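Long-range contacts in protein ten1 (Schizosaccharomyces pombe, PDB 3K0X), which is required for telomere maintenance, acting as a telomere-capping protein of the OB-fold class that interacts with Stn1: residues I7-I12 with L21-C26; G33-I38 with C46-V51; N64-K69 with D76-R81. All blocks are in the same frame, centred on the assembly; numbering follows the deposited sequence.

Contact 1 (I7-I12 with L21-C26); sequences IFINQI and LRFLGC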
ATOM      1  N   ILE A   7       2.395   4.139   7.041  1.00 16.51           N
ATOM      2  CA  ILE A   7       3.621   3.417   7.177  1.00 14.56           C
ATOM      3  C   ILE A   7       4.196   3.029   5.840  1.00 12.10           C
ATOM      4  O   ILE A   7       3.561   3.223   4.801  1.00 14.14           O
ATOM      5  CB  ILE A   7       3.421   2.073   8.025  1.00 15.80           C
ATOM      6  CG1 ILE A   7       2.481   1.099   7.340  1.00 16.55           C
ATOM      7  CG2 ILE A   7       2.803   2.337   9.288  1.00 14.88           C
ATOM      8  CD1 ILE A   7       1.538   1.734   6.429  1.00 24.19           C
ATOM      9  N   PHE A   8       5.404   2.475   5.871  1.00 10.71           N
ATOM     10  CA  PHE A   8       6.010   1.978   4.639  1.00  9.39           C
ATOM     11  C   PHE A   8       5.639   0.495   4.532  1.00  9.99           C
ATOM     12  O   PHE A   8       5.325  -0.203   5.547  1.00  9.53           O
ATOM     13  CB  PHE A   8       7.549   2.083   4.721  1.00 10.36           C
ATOM     14  CG  PHE A   8       8.022   3.511   4.862  1.00  9.62           C
ATOM     15  CD1 PHE A   8       7.710   4.449   3.870  1.00 10.90           C
ATOM     16  CD2 PHE A   8       8.769   3.909   5.980  1.00  9.95           C
ATOM     17  CE1 PHE A   8       8.131   5.761   3.966  1.00 11.57           C
ATOM     18  CE2 PHE A   8       9.218   5.247   6.125  1.00 11.99           C
ATOM     19  CZ  PHE A   8       8.914   6.183   5.128  1.00 11.98           C
ATOM     20  N   ILE A   9       5.652   0.000   3.297  1.00 11.02           N
ATOM     21  CA  ILE A   9       5.364  -1.444   3.157  1.00  9.89           C
ATOM     22  C   ILE A   9       6.297  -2.278   4.031  1.00  9.97           C
ATOM     23  O   ILE A   9       5.909  -3.312   4.560  1.00 10.40           O
ATOM     24  CB  ILE A   9       5.512  -1.856   1.665  1.00  8.48           C
ATOM     25  CG1 ILE A   9       4.308  -1.286   0.909  1.00  9.38           C
ATOM     26  CG2 ILE A   9       5.733  -3.425   1.493  1.00  9.35           C
ATOM     27  CD1 ILE A   9       4.414  -1.606  -0.651  1.00 24.19           C
ATOM     28  N   ASN A  10       7.540  -1.848   4.223  1.00  8.62           N
ATOM     29  CA  ASN A  10       8.436  -2.658   5.044  1.00 10.35           C
ATOM     30  C   ASN A  10       8.153  -2.655   6.563  1.00 11.47           C
ATOM     31  O   ASN A  10       8.865  -3.362   7.330  1.00 12.28           O
ATOM     32  CB  ASN A  10       9.899  -2.330   4.768  1.00 13.21           C
ATOM     33  CG  ASN A  10      10.327  -0.960   5.270  1.00 13.62           C
ATOM     34  OD1 ASN A  10       9.665  -0.286   6.047  1.00 17.52           O
ATOM     35  ND2 ASN A  10      11.525  -0.566   4.832  1.00 12.00           N
ATOM     36  N   GLN A  11       7.106  -1.929   6.961  1.00 13.31           N
ATOM     37  CA  GLN A  11       6.647  -1.901   8.352  1.00 14.29           C
ATOM     38  C   GLN A  11       5.337  -2.687   8.548  1.00 14.96           C
ATOM     39  O   GLN A  11       4.866  -2.856   9.678  1.00 14.46           O
ATOM     40  CB  GLN A  11       6.418  -0.446   8.774  1.00 13.93           C
ATOM     41  CG  GLN A  11       7.729   0.340   8.833  1.00 13.69           C
ATOM     42  CD  GLN A  11       7.551   1.816   9.017  1.00 15.66           C
ATOM     43  OE1 GLN A  11       6.622   2.426   8.487  1.00 13.35           O
ATOM     44  NE2 GLN A  11       8.486   2.425   9.792  1.00 18.78           N
ATOM     45  N   ILE A  12       4.709  -3.100   7.444  1.00 13.24           N
ATOM     46  CA  ILE A  12       3.421  -3.829   7.541  1.00 13.20           C
ATOM     47  C   ILE A  12       3.549  -5.051   8.493  1.00 14.94           C
ATOM     48  O   ILE A  12       2.644  -5.291   9.335  1.00 15.45           O
ATOM     49  CB  ILE A  12       2.950  -4.374   6.108  1.00 12.03           C
ATOM     50  CG1 ILE A  12       2.531  -3.247   5.115  1.00 12.25           C
ATOM     51  CG2 ILE A  12       1.698  -5.238   6.260  1.00 14.43           C
ATOM     52  CD1 ILE A  12       2.384  -1.966   5.694  1.00 24.19           C
ATOM     53  N   LEU A  21      -4.274   0.287   7.793  1.00 19.95           N
ATOM     54  CA  LEU A  21      -3.006   0.903   7.398  1.00 18.78           C
ATOM     55  C   LEU A  21      -3.114   1.658   6.103  1.00 16.66           C
ATOM     56  O   LEU A  21      -3.990   1.385   5.318  1.00 15.79           O
ATOM     57  CB  LEU A  21      -1.969  -0.216   7.174  1.00 20.38           C
ATOM     58  CG  LEU A  21      -1.803  -1.275   8.278  1.00 22.17           C
ATOM     59  CD1 LEU A  21      -0.995  -2.472   7.718  1.00 22.92           C
ATOM     60  CD2 LEU A  21      -1.101  -0.697   9.488  1.00 22.85           C
ATOM     61  N   ARG A  22      -2.218   2.628   5.911  1.00 16.17           N
ATOM     62  CA  ARG A  22      -2.166   3.365   4.659  1.00 15.53           C
ATOM     63  C   ARG A  22      -0.675   3.327   4.225  1.00 13.24           C
ATOM     64  O   ARG A  22       0.218   3.574   5.050  1.00 12.77           O
ATOM     65  CB  ARG A  22      -2.591   4.835   4.848  1.00 27.79           C
ATOM     66  CG  ARG A  22      -2.486   5.648   3.551  1.00 33.35           C
ATOM     67  CD  ARG A  22      -2.931   7.104   3.773  1.00 38.64           C
ATOM     68  NE  ARG A  22      -3.231   7.829   2.536  1.00 42.45           N
ATOM     69  CZ  ARG A  22      -2.354   8.554   1.837  1.00 43.95           C
ATOM     70  NH1 ARG A  22      -1.097   8.670   2.229  1.00 45.73           N
ATOM     71  NH2 ARG A  22      -2.751   9.194   0.745  1.00 46.09           N
ATOM     72  N   PHE A  23      -0.424   2.917   2.989  1.00 13.91           N
ATOM     73  CA  PHE A  23       0.935   2.842   2.489  1.00 12.34           C
ATOM     74  C   PHE A  23       0.979   3.015   0.969  1.00 12.68           C
ATOM     75  O   PHE A  23      -0.043   2.891   0.266  1.00 12.90           O
ATOM     76  CB  PHE A  23       1.585   1.518   2.904  1.00 11.96           C
ATOM     77  CG  PHE A  23       0.768   0.323   2.482  1.00 12.58           C
ATOM     78  CD1 PHE A  23      -0.136  -0.224   3.383  1.00 12.47           C
ATOM     79  CD2 PHE A  23       0.928  -0.259   1.197  1.00 13.90           C
ATOM     80  CE1 PHE A  23      -0.909  -1.354   3.000  1.00 12.59           C
ATOM     81  CE2 PHE A  23       0.166  -1.390   0.791  1.00 12.77           C
ATOM     82  CZ  PHE A  23      -0.742  -1.935   1.701  1.00 14.51           C
ATOM     83  N   LEU A  24       2.207   3.275   0.493  1.00 10.23           N
ATOM     84  CA  LEU A  24       2.446   3.500  -0.912  1.00 11.11           C
ATOM     85  C   LEU A  24       3.213   2.300  -1.510  1.00 10.37           C
ATOM     86  O   LEU A  24       4.107   1.737  -0.863  1.00  8.37           O
ATOM     87  CB  LEU A  24       3.249   4.834  -0.998  1.00 15.91           C
ATOM     88  CG  LEU A  24       3.827   5.201  -2.377  1.00 17.70           C
ATOM     89  CD1 LEU A  24       2.671   5.752  -3.258  1.00 17.07           C
ATOM     90  CD2 LEU A  24       4.945   6.287  -2.237  1.00 21.45           C
ATOM     91  N   GLY A  25       2.893   1.893  -2.740  1.00 12.15           N
ATOM     92  CA  GLY A  25       3.612   0.802  -3.350  1.00 12.49           C
ATOM     93  C   GLY A  25       3.512   0.848  -4.876  1.00 12.63           C
ATOM     94  O   GLY A  25       2.599   1.452  -5.432  1.00 12.98           O
ATOM     95  N   CYS A  26       4.500   0.236  -5.533  1.00 13.16           N
ATOM     96  CA  CYS A  26       4.593   0.222  -7.010  1.00 12.34           C
ATOM     97  C   CYS A  26       4.016  -1.094  -7.543  1.00 11.65           C
ATOM     98  O   CYS A  26       4.338  -2.161  -7.026  1.00 11.17           O
ATOM     99  CB  CYS A  26       6.057   0.299  -7.387  1.00 12.93           C
ATOM    100  SG  CYS A  26       6.290   0.595  -9.215  1.00 15.98           S
TER
HETATM  101  O   HOH W   1       4.313   3.972   2.385  1.00 14.22           O
HETATM  102  O   HOH W   2       5.926   1.977   1.147  1.00 10.56           O

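Contact 2 (G33-I38 with C46-V51); sequences GILRLI and CDVTVV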
ATOM      1  N   GLY A  33      -7.633 -10.399  -9.233  1.00 15.54           N
ATOM      2  CA  GLY A  33      -7.982  -9.902  -7.916  1.00 16.40           C
ATOM      3  C   GLY A  33      -6.819  -9.692  -6.977  1.00 15.99           C
ATOM      4  O   GLY A  33      -7.039  -9.337  -5.826  1.00 17.16           O
ATOM      5  N   ILE A  34      -5.603  -9.909  -7.458  1.00 14.88           N
ATOM      6  CA  ILE A  34      -4.458  -9.750  -6.544  1.00 14.52           C
ATOM      7  C   ILE A  34      -3.551  -8.656  -7.093  1.00 13.54           C
ATOM      8  O   ILE A  34      -3.144  -8.729  -8.244  1.00 13.47           O
ATOM      9  CB  ILE A  34      -3.643 -11.042  -6.439  1.00 13.68           C
ATOM     10  CG1 ILE A  34      -4.476 -12.112  -5.741  1.00 15.69           C
ATOM     11  CG2 ILE A  34      -2.336 -10.797  -5.549  1.00 14.61           C
ATOM     12  CD1 ILE A  34      -4.785 -11.756  -4.245  1.00 24.19           C
ATOM     13  N   LEU A  35      -3.165  -7.730  -6.217  1.00 12.96           N
ATOM     14  CA  LEU A  35      -2.315  -6.620  -6.591  1.00 12.46           C
ATOM     15  C   LEU A  35      -1.059  -6.829  -5.798  1.00 13.34           C
ATOM     16  O   LEU A  35      -1.119  -6.780  -4.553  1.00 12.50           O
ATOM     17  CB  LEU A  35      -2.988  -5.348  -6.148  1.00 15.18           C
ATOM     18  CG  LEU A  35      -2.258  -4.017  -6.263  1.00 16.02           C
ATOM     19  CD1 LEU A  35      -2.030  -3.763  -7.775  1.00 18.61           C
ATOM     20  CD2 LEU A  35      -3.102  -2.875  -5.664  1.00 15.96           C
ATOM     21  N   ARG A  36       0.052  -7.102  -6.495  1.00 11.96           N
ATOM     22  CA  ARG A  36       1.342  -7.289  -5.828  1.00 13.77           C
ATOM     23  C   ARG A  36       2.088  -5.954  -5.904  1.00 13.30           C
ATOM     24  O   ARG A  36       2.379  -5.459  -7.005  1.00 10.42           O
ATOM     25  CB  ARG A  36       2.111  -8.414  -6.523  1.00 31.25           C
ATOM     26  CG  ARG A  36       1.612  -9.798  -6.065  1.00 38.04           C
ATOM     27  CD  ARG A  36       1.906 -10.866  -7.086  1.00 43.62           C
ATOM     28  NE  ARG A  36       3.331 -10.949  -7.391  1.00 48.21           N
ATOM     29  CZ  ARG A  36       3.816 -11.208  -8.600  1.00 50.20           C
ATOM     30  NH1 ARG A  36       3.001 -11.402  -9.631  1.00 52.11           N
ATOM     31  NH2 ARG A  36       5.121 -11.288  -8.776  1.00 49.10           N
ATOM     32  N   LEU A  37       2.349  -5.400  -4.698  1.00 13.03           N
ATOM     33  CA  LEU A  37       2.997  -4.094  -4.555  1.00 13.21           C
ATOM     34  C   LEU A  37       4.378  -4.181  -3.975  1.00 11.77           C
ATOM     35  O   LEU A  37       4.591  -4.929  -3.045  1.00  9.68           O
ATOM     36  CB  LEU A  37       2.116  -3.232  -3.650  1.00 16.86           C
ATOM     37  CG  LEU A  37       1.417  -2.005  -4.231  1.00 22.62           C
ATOM     38  CD1 LEU A  37       0.967  -2.192  -5.701  1.00 20.90           C
ATOM     39  CD2 LEU A  37       0.315  -1.591  -3.308  1.00 20.87           C
ATOM     40  N   ILE A  38       5.292  -3.336  -4.481  1.00 10.86           N
ATOM     41  CA  ILE A  38       6.686  -3.400  -4.041  1.00  9.98           C
ATOM     42  C   ILE A  38       7.174  -1.977  -3.726  1.00  9.91           C
ATOM     43  O   ILE A  38       6.766  -1.020  -4.385  1.00  9.05           O
ATOM     44  CB  ILE A  38       7.630  -3.953  -5.242  1.00 18.65           C
ATOM     45  CG1 ILE A  38       7.374  -5.444  -5.542  1.00 21.01           C
ATOM     46  CG2 ILE A  38       9.118  -4.000  -4.785  1.00 19.03           C
ATOM     47  CD1 ILE A  38       6.022  -5.837  -5.872  1.00 24.19           C
ATOM     48  N   CYS A  46      -1.785  -7.580  -2.082  1.00 13.12           N
ATOM     49  CA  CYS A  46      -3.007  -6.842  -1.668  1.00 12.75           C
ATOM     50  C   CYS A  46      -4.193  -7.476  -2.336  1.00 14.40           C
ATOM     51  O   CYS A  46      -4.205  -7.658  -3.569  1.00 13.02           O
ATOM     52  CB  CYS A  46      -2.939  -5.349  -2.092  1.00 14.40           C
ATOM     53  SG  CYS A  46      -1.495  -4.482  -1.316  1.00 14.70           S
ATOM     54  N   ASP A  47      -5.179  -7.790  -1.512  1.00 13.79           N
ATOM     55  CA  ASP A  47      -6.371  -8.481  -2.003  1.00 15.34           C
ATOM     56  C   ASP A  47      -7.419  -7.408  -2.324  1.00 15.14           C
ATOM     57  O   ASP A  47      -7.956  -6.779  -1.422  1.00 13.83           O
ATOM     58  CB  ASP A  47      -6.845  -9.469  -0.865  1.00 16.36           C
ATOM     59  CG  ASP A  47      -8.016 -10.340  -1.291  1.00 18.41           C
ATOM     60  OD1 ASP A  47      -8.834  -9.837  -2.051  1.00 16.20           O
ATOM     61  OD2 ASP A  47      -8.104 -11.513  -0.862  1.00 19.82           O
ATOM     62  N   VAL A  48      -7.667  -7.186  -3.620  1.00 12.19           N
ATOM     63  CA  VAL A  48      -8.647  -6.209  -4.096  1.00 14.11           C
ATOM     64  C   VAL A  48      -9.895  -7.068  -4.317  1.00 14.94           C
ATOM     65  O   VAL A  48     -10.219  -7.495  -5.421  1.00 15.02           O
ATOM     66  CB  VAL A  48      -8.173  -5.560  -5.385  1.00 17.73           C
ATOM     67  CG1 VAL A  48      -9.199  -4.471  -5.785  1.00 18.67           C
ATOM     68  CG2 VAL A  48      -6.771  -4.899  -5.139  1.00 20.69           C
ATOM     69  N   THR A  49     -10.551  -7.319  -3.203  1.00 19.19           N
ATOM     70  CA  THR A  49     -11.630  -8.270  -3.184  1.00 18.85           C
ATOM     71  C   THR A  49     -12.831  -7.955  -4.037  1.00 19.22           C
ATOM     72  O   THR A  49     -13.582  -8.873  -4.447  1.00 19.38           O
ATOM     73  CB  THR A  49     -12.028  -8.527  -1.729  1.00 17.64           C
ATOM     74  OG1 THR A  49     -10.829  -8.568  -0.895  1.00 15.66           O
ATOM     75  CG2 THR A  49     -12.785  -9.850  -1.628  1.00 15.53           C
ATOM     76  N   VAL A  50     -13.045  -6.662  -4.281  1.00 14.24           N
ATOM     77  CA  VAL A  50     -14.196  -6.270  -5.088  1.00 16.32           C
ATOM     78  C   VAL A  50     -13.627  -5.280  -6.082  1.00 17.88           C
ATOM     79  O   VAL A  50     -12.847  -4.433  -5.690  1.00 18.86           O
ATOM     80  CB  VAL A  50     -15.304  -5.504  -4.282  1.00 19.87           C
ATOM     81  CG1 VAL A  50     -16.517  -5.318  -5.179  1.00 21.57           C
ATOM     82  CG2 VAL A  50     -15.663  -6.225  -2.968  1.00 20.08           C
ATOM     83  N   VAL A  51     -13.996  -5.408  -7.346  1.00 24.19           N
ATOM     84  CA  VAL A  51     -13.578  -4.440  -8.359  1.00 25.65           C
ATOM     85  C   VAL A  51     -14.599  -3.313  -8.322  1.00 26.94           C
ATOM     86  O   VAL A  51     -15.759  -3.533  -8.719  1.00 26.97           O
ATOM     87  CB  VAL A  51     -13.643  -5.041  -9.730  1.00 25.95           C
ATOM     88  CG1 VAL A  51     -13.476  -3.948 -10.785  1.00 25.83           C
ATOM     89  CG2 VAL A  51     -12.559  -6.102  -9.853  1.00 26.21           C
TER
HETATM   90  O   HOH W   3      -9.285 -11.116  -4.280  1.00 23.70           O

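Contact 3 (N64-K69 with D76-R81); sequences NIVGRK and DVLLIR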
ATOM      1  N   ASN A  64      -1.469   4.509  -3.670  1.00 13.55           N
ATOM      2  CA  ASN A  64      -1.702   4.717  -2.250  1.00 16.07           C
ATOM      3  C   ASN A  64      -2.821   3.728  -1.891  1.00 15.71           C
ATOM      4  O   ASN A  64      -3.905   3.756  -2.490  1.00 14.84           O
ATOM      5  CB  ASN A  64      -2.197   6.142  -1.971  1.00 24.03           C
ATOM      6  CG  ASN A  64      -1.101   7.172  -2.152  1.00 27.22           C
ATOM      7  OD1 ASN A  64      -1.132   7.966  -3.108  1.00 30.25           O
ATOM      8  ND2 ASN A  64      -0.112   7.144  -1.270  1.00 26.46           N
ATOM      9  N   ILE A  65      -2.573   2.896  -0.901  1.00 15.07           N
ATOM     10  CA  ILE A  65      -3.526   1.849  -0.474  1.00 15.04           C
ATOM     11  C   ILE A  65      -3.996   2.123   0.952  1.00 14.21           C
ATOM     12  O   ILE A  65      -3.170   2.433   1.797  1.00 14.68           O
ATOM     13  CB  ILE A  65      -2.811   0.450  -0.361  1.00 15.93           C
ATOM     14  CG1 ILE A  65      -2.168   0.065  -1.679  1.00 17.17           C
ATOM     15  CG2 ILE A  65      -3.738  -0.668   0.135  1.00 16.86           C
ATOM     16  CD1 ILE A  65      -3.090   0.166  -2.894  1.00 24.19           C
ATOM     17  N   VAL A  66      -5.298   2.024   1.199  1.00 16.39           N
ATOM     18  CA  VAL A  66      -5.768   2.020   2.593  1.00 15.45           C
ATOM     19  C   VAL A  66      -6.324   0.593   2.719  1.00 15.48           C
ATOM     20  O   VAL A  66      -7.025   0.148   1.817  1.00 17.35           O
ATOM     21  CB  VAL A  66      -6.912   3.047   2.872  1.00 19.35           C
ATOM     22  CG1 VAL A  66      -7.497   2.782   4.279  1.00 21.41           C
ATOM     23  CG2 VAL A  66      -6.361   4.415   2.797  1.00 19.40           C
ATOM     24  N   GLY A  67      -5.892  -0.164   3.740  1.00 13.56           N
ATOM     25  CA  GLY A  67      -6.412  -1.524   3.855  1.00 14.20           C
ATOM     26  C   GLY A  67      -6.156  -2.072   5.265  1.00 14.58           C
ATOM     27  O   GLY A  67      -5.717  -1.365   6.169  1.00 15.83           O
ATOM     28  N   ARG A  68      -6.521  -3.344   5.470  1.00 16.49           N
ATOM     29  CA  ARG A  68      -6.330  -3.963   6.783  1.00 17.30           C
ATOM     30  C   ARG A  68      -5.345  -5.090   6.702  1.00 16.19           C
ATOM     31  O   ARG A  68      -5.451  -5.934   5.795  1.00 14.44           O
ATOM     32  CB  ARG A  68      -7.668  -4.521   7.307  1.00 22.10           C
ATOM     33  CG  ARG A  68      -8.475  -3.471   7.930  1.00 26.02           C
ATOM     34  CD  ARG A  68      -9.556  -4.030   8.845  1.00 27.39           C
ATOM     35  NE  ARG A  68      -9.968  -2.962   9.753  1.00 27.93           N
ATOM     36  CZ  ARG A  68     -10.521  -1.847   9.377  1.00 26.04           C
ATOM     37  NH1 ARG A  68     -10.760  -1.617   8.124  1.00 34.33           N
ATOM     38  NH2 ARG A  68     -10.809  -0.945  10.252  1.00 32.79           N
ATOM     39  N   LYS A  69      -4.423  -5.174   7.667  1.00 15.75           N
ATOM     40  CA  LYS A  69      -3.468  -6.247   7.581  1.00 17.27           C
ATOM     41  C   LYS A  69      -4.194  -7.568   7.871  1.00 18.66           C
ATOM     42  O   LYS A  69      -4.906  -7.666   8.881  1.00 19.74           O
ATOM     43  CB  LYS A  69      -2.391  -6.113   8.623  1.00 15.37           C
ATOM     44  CG  LYS A  69      -1.448  -7.274   8.627  1.00 14.87           C
ATOM     45  CD  LYS A  69      -0.283  -7.011   9.629  1.00 16.26           C
ATOM     46  CE  LYS A  69       0.673  -8.165   9.469  1.00 18.26           C
ATOM     47  NZ  LYS A  69       1.589  -8.439  10.596  1.00 22.69           N
ATOM     48  N   ASP A  76      -5.805  -6.760   3.103  1.00 14.41           N
ATOM     49  CA  ASP A  76      -7.131  -6.673   2.462  1.00 15.81           C
ATOM     50  C   ASP A  76      -7.395  -5.206   2.147  1.00 14.96           C
ATOM     51  O   ASP A  76      -7.431  -4.327   3.037  1.00 15.01           O
ATOM     52  CB  ASP A  76      -8.163  -7.267   3.424  1.00 15.80           C
ATOM     53  CG  ASP A  76      -8.113  -8.752   3.418  1.00 16.76           C
ATOM     54  OD1 ASP A  76      -8.239  -9.344   2.357  1.00 17.05           O
ATOM     55  OD2 ASP A  76      -7.982  -9.414   4.461  1.00 19.27           O
ATOM     56  N   VAL A  77      -7.561  -4.902   0.876  1.00 13.95           N
ATOM     57  CA  VAL A  77      -7.703  -3.484   0.461  1.00 13.12           C
ATOM     58  C   VAL A  77      -9.088  -2.877   0.769  1.00 15.21           C
ATOM     59  O   VAL A  77     -10.093  -3.553   0.569  1.00 15.56           O
ATOM     60  CB  VAL A  77      -7.456  -3.344  -1.089  1.00 12.69           C
ATOM     61  CG1 VAL A  77      -7.653  -1.919  -1.558  1.00 12.46           C
ATOM     62  CG2 VAL A  77      -6.049  -3.860  -1.445  1.00 13.03           C
ATOM     63  N   LEU A  78      -9.100  -1.625   1.198  1.00 15.18           N
ATOM     64  CA  LEU A  78     -10.332  -0.879   1.472  1.00 17.32           C
ATOM     65  C   LEU A  78     -10.494   0.211   0.404  1.00 18.75           C
ATOM     66  O   LEU A  78     -11.591   0.404  -0.073  1.00 19.48           O
ATOM     67  CB  LEU A  78     -10.307  -0.278   2.888  1.00 19.00           C
ATOM     68  CG  LEU A  78     -10.289  -1.320   3.974  1.00 20.28           C
ATOM     69  CD1 LEU A  78      -9.843  -0.636   5.281  1.00 22.12           C
ATOM     70  CD2 LEU A  78     -11.700  -1.973   4.053  1.00 23.87           C
ATOM     71  N   LEU A  79      -9.404   0.868  -0.020  1.00 18.41           N
ATOM     72  CA  LEU A  79      -9.442   1.950  -0.999  1.00 18.40           C
ATOM     73  C   LEU A  79      -8.066   2.091  -1.673  1.00 18.58           C
ATOM     74  O   LEU A  79      -7.009   1.808  -1.083  1.00 19.15           O
ATOM     75  CB  LEU A  79      -9.832   3.267  -0.330  1.00 26.12           C
ATOM     76  CG  LEU A  79      -9.960   4.516  -1.228  1.00 28.05           C
ATOM     77  CD1 LEU A  79     -10.930   4.219  -2.398  1.00 30.12           C
ATOM     78  CD2 LEU A  79     -10.443   5.751  -0.388  1.00 31.06           C
ATOM     79  N   ILE A  80      -8.100   2.474  -2.932  1.00 22.33           N
ATOM     80  CA  ILE A  80      -6.898   2.640  -3.733  1.00 23.50           C
ATOM     81  C   ILE A  80      -6.980   4.029  -4.350  1.00 25.00           C
ATOM     82  O   ILE A  80      -8.033   4.390  -4.902  1.00 26.28           O
ATOM     83  CB  ILE A  80      -6.828   1.590  -4.903  1.00 17.45           C
ATOM     84  CG1 ILE A  80      -6.687   0.182  -4.359  1.00 16.92           C
ATOM     85  CG2 ILE A  80      -5.647   1.920  -5.849  1.00 17.43           C
ATOM     86  CD1 ILE A  80      -6.836  -0.881  -5.391  1.00 24.19           C
ATOM     87  N   ARG A  81      -5.914   4.816  -4.203  1.00 21.85           N
ATOM     88  CA  ARG A  81      -5.842   6.121  -4.842  1.00 22.74           C
ATOM     89  C   ARG A  81      -4.550   6.178  -5.678  1.00 21.88           C
ATOM     90  O   ARG A  81      -3.482   5.667  -5.286  1.00 20.37           O
ATOM     91  CB  ARG A  81      -5.872   7.240  -3.793  1.00 36.94           C
ATOM     92  CG  ARG A  81      -7.177   7.312  -2.972  1.00 41.36           C
ATOM     93  CD  ARG A  81      -8.378   7.818  -3.822  1.00 44.81           C
ATOM     94  NE  ARG A  81      -9.689   7.593  -3.188  1.00 49.26           N
ATOM     95  CZ  ARG A  81     -10.844   7.501  -3.855  1.00 50.86           C
ATOM     96  NH1 ARG A  81     -10.876   7.622  -5.186  1.00 51.75           N
ATOM     97  NH2 ARG A  81     -11.971   7.234  -3.200  1.00 52.21           N
TER

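Contact 1 (I7-I12 with L21-C26)
Ile7 O, turned towards Phe23, is approached by a water and by a C-H group of the strand. Water 1 donates to Ile7 O at 2.6 Å and in turn accepts from Leu24 N at 2.9 Å, while the CA-H of Phe23 makes a weaker contact with the same carbonyl oxygen. A second water repeats the bridge in the other sense: water 2 accepts a hydrogen bond from Ile9 N at 2.9 Å and donates one to Leu24 O at 2.7 Å. Both polar backbone atoms of Leu24 are therefore tied to residues 7-12 through solvent. The direct bond, Ile7 N to Arg22 O at 3.0 Å, continues the parallel pairing of strand 5-6 with strand 20-31, although the modelled place of Arg22 O is less certain.

In this OB-fold barrel the chain leaves its short first strand here and curls over strand 20-31, whose Phe23 enters the barrel interior near Val44 and Ile65. The Phe23 ring gets there because CG sits between the backbone N and the carbonyl carbon (chi1 55°). Ile9 CG1 meets the CD2 flank of the ring obliquely at 3.5 Å, and Ile12 CD1 reaches its other ortho carbon, Phe23 CD1, at 3.8 Å with the two side chains nearly perpendicular. With an alanine in place of Phe23 the ring is gone, and Ile9 CG1 and Ile12 CD1 would probably be left facing a gap in the barrel interior. Ile12 CD1 also touches Leu21 CD1, which extends the apolar patch along the strand. The curl is held by the backbone bonds Gln11 N to Phe8 O and Ile12 N to Ile9 O, and by Phe8 N donating to Gln11 OE1 at 2.9 Å (171°), while Gln11 NE2 bonds to Gln99 OE1 of helix 88-100.

Contact 2 (G33-I38 with C46-V51)
Leu35 and Cys46 bond to each other twice through their backbones, forming the hydrogen-bonded antiparallel pair of the beta hairpin made by strands 34-39 and 42-47 of the OB-fold barrel. Leu35 N points at Cys46 O over 2.8 Å, nearly straight (170°) and in the carbonyl plane, whereas Cys46 N returns to Leu35 O over 2.7 Å from a position tilted out of that carbonyl plane. Next to them Ile34 and Asp47 form a non-hydrogen-bonded pair. One further backbone bond, beyond this last bridge, ties the loop residues Gly33 and Val48: Val48 N donates to Gly33 O at 3.1 Å, less straight than the bond from Leu35 N.

The side chains of Leu35 and Cys46 lie on the same face of the sheet. Leu35 CB is met by Val48 CG2 at 3.9 Å, and Cys46 SG lies against Leu37 CD2, also at 3.9 Å. The sulfur is set beside its own backbone N (chi1 -61°), anti to the carbonyl carbon, a position within contact of that leucine methyl. This apolar row faces inward: Leu35 also touches Val27, Leu63 and Ile65, and Val48 reaches Tyr30, Val77 and Ile80, which places the row among the strands of the barrel core.

On the other face Asp47 shares Ile34's side of the sheet, and its OD2 forms a salt bridge with Arg70. Val48 is the centre of an inverse gamma turn, which bends the chain away from the hairpin. Gly33, with positive phi, enters the hairpin from the loop, and water 3 links its carbonyl to the carboxylate by donating to both Gly33 O and Asp47 OD1, the latter at 2.6 Å. Thr49 OG1 donates to that same Asp47 OD1 at 2.6 Å, coming from above the carboxylate plane, 64° out of it.

Contact 3 (N64-K69 with D76-R81)
Leu78, Arg68 and Val66 bury the most surface where the hairpin of strands 62-71 and 74-82 closes, and their packing follows from a classic beta bulge. Leu78 and Leu79 both stand opposite Val66, whose carbonyl oxygen accepts two bonds: Leu78 N at 2.8 Å and Leu79 N at 3.1 Å, each tilted out of the carbonyl plane. Val66 N repays Leu79 O at 2.9 Å and 174°, so Val66 is held by three backbone bonds. The extra residue shifts the register by one, and the chain turns a corner at Leu78.

That corner brings the Leu78 side chain over the opposing strand. With CG beside its own backbone N (chi1 -65°), it lays CB against Val66 O at 3.5 Å and reaches Gly67 CA with CD1 at 3.8 Å. The Arg68 chain, extended from CG to NE, runs obliquely across the leucine, and its aliphatic start makes the apolar contact, Arg68 CG to Leu78 CD1 at 4.1 Å. Gly67 lies alongside, where a beta carbon would run into Asp76 O. Arg68 and Asp76 form a hydrogen-bonded pair, with Arg68 N to Asp76 O and Asp76 N to Arg68 O each at 2.8 Å; the Asp76 carboxylate turns instead to Arg70 in a salt bridge.

On the Asn64 side of the bulge the ladder is regular: Ile65 lies beside Ile80, pointing the same way, and Asn64 pairs with Arg81. Val66, Arg68 and Leu79 occupy the outer face of the sheet. Ile65 looks inward to Phe23, Leu35 and Leu37, while Val77 meets Cys46; strand 62-71 is thus flanked by strands 20-31 and 74-82, and strand 42-47 borders the latter in parallel.

The three contacts follow one another in series along the chain, none closing inside another, and all three reach the one curled mixed sheet that forms the OB-fold barrel. Centres are about 14 Å apart for contacts 1 and 2, about 10 Å for 1 and 3, and about 9 Å for 2 and 3. Strand 20-31 of contact 1 pairs with strands from both others: Cys26 N lies 2.8 Å from Ile38 O and Phe23 O 2.8 Å from Ile65 N. Contacts 2 and 3 meet through strands 42-47 and 74-82, where Asp47 O and Val77 N are 3.0 Å apart. Pairing thus runs from 20-31 through 34-39, 42-47, 74-82 and 62-71 back to 20-31, closing the barrel.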